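PDB 5CGZ: 4-oxalmesaconate hydratase from Pseudomonas putida, which catalyses the zinc-dependent hydration of 4-carboxy-2-hydroxymuconate to 4-carboxy-4-hydroxy-2-oxoadipate, the third step of gallate degradation. Local coordinates for residues 7-10 with 11-15. Sequence-based numbering, arbitrary orientation.
With ZN (zinc ion), chain C.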
loop_
_atom_site.group_PDB
_atom_site.type_symbol
_atom_site.label_atom_id
_atom_site.label_comp_id
_atom_site.label_asym_id
_atom_site.label_seq_id
_atom_site.Cartn_x
_atom_site.Cartn_y
_atom_site.Cartn_z
ATOM N N VAL A 7 -0.338 17.188 20.972
ATOM C CA VAL A 7 0.439 16.220 21.752
ATOM C C VAL A 7 1.830 16.022 21.145
ATOM O O VAL A 7 1.986 15.418 20.080
ATOM C CB VAL A 7 -0.269 14.873 21.854
ATOM C CG1 VAL A 7 0.533 13.923 22.742
ATOM C CG2 VAL A 7 -1.669 15.070 22.416
ATOM N N SER A 8 2.825 16.544 21.852
ATOM C CA SER A 8 4.206 16.617 21.395
ATOM C C SER A 8 5.062 15.578 22.131
ATOM O O SER A 8 5.078 15.564 23.362
ATOM C CB SER A 8 4.720 18.043 21.639
ATOM O OG SER A 8 6.021 18.246 21.147
ATOM N N ALA A 9 5.754 14.694 21.411
ATOM C CA ALA A 9 6.556 13.664 22.091
ATOM C C ALA A 9 7.683 14.289 22.923
ATOM O O ALA A 9 7.917 13.918 24.075
ATOM C CB ALA A 9 7.144 12.683 21.091
ATOM N N HIS A 10 8.376 15.234 22.307
ATOM C CA HIS A 10 9.474 15.950 22.934
ATOM C C HIS A 10 9.107 17.424 22.929
ATOM O O HIS A 10 8.347 17.863 22.070
ATOM C CB HIS A 10 10.771 15.687 22.174
ATOM C CG HIS A 10 10.991 14.237 21.862
ATOM N ND1 HIS A 10 10.947 13.733 20.577
ATOM C CD2 HIS A 10 11.220 13.176 22.673
ATOM C CE1 HIS A 10 11.163 12.429 20.610
ATOM N NE2 HIS A 10 11.328 12.065 21.871
ATOM N N SER A 11 9.654 18.190 23.862
ATOM C CA SER A 11 9.205 19.566 24.062
ATOM C C SER A 11 9.360 20.467 22.827
ATOM O O SER A 11 8.546 21.355 22.628
ATOM C CB SER A 11 9.932 20.191 25.266
ATOM O OG SER A 11 11.342 20.125 25.130
ATOM N N ALA A 12 10.364 20.234 21.981
ATOM C CA ALA A 12 10.580 21.119 20.827
ATOM C C ALA A 12 9.656 20.834 19.631
ATOM O O ALA A 12 9.444 21.692 18.767
ATOM C CB ALA A 12 12.036 21.046 20.373
ATOM N N ASP A 13 9.101 19.633 19.584
ATOM C CA ASP A 13 8.360 19.213 18.407
ATOM C C ASP A 13 7.183 20.114 18.047
ATOM O O ASP A 13 6.970 20.391 16.871
ATOM C CB ASP A 13 7.881 17.777 18.591
ATOM C CG ASP A 13 8.982 16.775 18.316
ATOM O OD1 ASP A 13 9.295 15.958 19.206
ATOM O OD2 ASP A 13 9.532 16.816 17.195
ATOM N N PHE A 14 6.423 20.583 19.033
ATOM C CA PHE A 14 5.253 21.382 18.693
ATOM C C PHE A 14 5.681 22.703 18.060
ATOM O O PHE A 14 4.917 23.304 17.312
ATOM C CB PHE A 14 4.343 21.624 19.920
ATOM C CG PHE A 14 4.876 22.635 20.912
ATOM C CD1 PHE A 14 5.694 22.238 21.963
ATOM C CD2 PHE A 14 4.517 23.974 20.820
ATOM C CE1 PHE A 14 6.171 23.168 22.893
ATOM C CE2 PHE A 14 4.988 24.915 21.744
ATOM C CZ PHE A 14 5.819 24.511 22.783
ATOM N N VAL A 15 6.908 23.142 18.335
ATOM C CA VAL A 15 7.383 24.400 17.764
ATOM C C VAL A 15 7.722 24.224 16.279
ATOM O O VAL A 15 7.222 24.967 15.444
ATOM C CB VAL A 15 8.615 24.957 18.532
ATOM C CG1 VAL A 15 9.146 26.222 17.860
ATOM C CG2 VAL A 15 8.244 25.248 19.982
HETATM ZN ZN ZN C . 10.783 14.702 18.765
HETATM O O HOH W 1 12.292 15.780 17.100
#
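H10 and D13 grip one zinc ion side by side: ND1 of H10 binds it at 2.1 Å and OD1 of D13 at 2.0 Å, with ring and carboxylate planes turned 43° apart. They illustrate how a turn at the C-terminal end of a strand in a Rossmann-like sheet can bring two ligands three residues apart onto one metal. CG of D13 stands anti to its carbonyl carbon (chi1 -80°), placing the carboxylate alongside the H10 ring. E44, H123 and a water at 2.5 Å from the zinc complete the shell. In a second tier, the backbone N of H10 makes a weak hydrogen bond to D13 OD1, R17 forms a salt bridge with OD2, D122 holds NE2 of H10, and A9 CB lies over the centre of one ring face. The turn itself is tied at the carbonyl of H10, whose O accepts D13 N at 3.1 Å from well above one face of its plane and S8 OG, 2.5 Å away and only tilted from the plane, from the opposite face. S8 OG also takes a weak bond from F14 N at 3.2 Å. Without the hydroxyl, as with an alanine here, the H10 carbonyl would probably lose one of these two donors and F14 N its weak acceptor. This first strand-to-helix turn of the PIG-L/MshB fold joins strand 3-8 to helix 13-27, with F14 packed against strand 31-36 and helix 56-74, and A9 against helix 122-138.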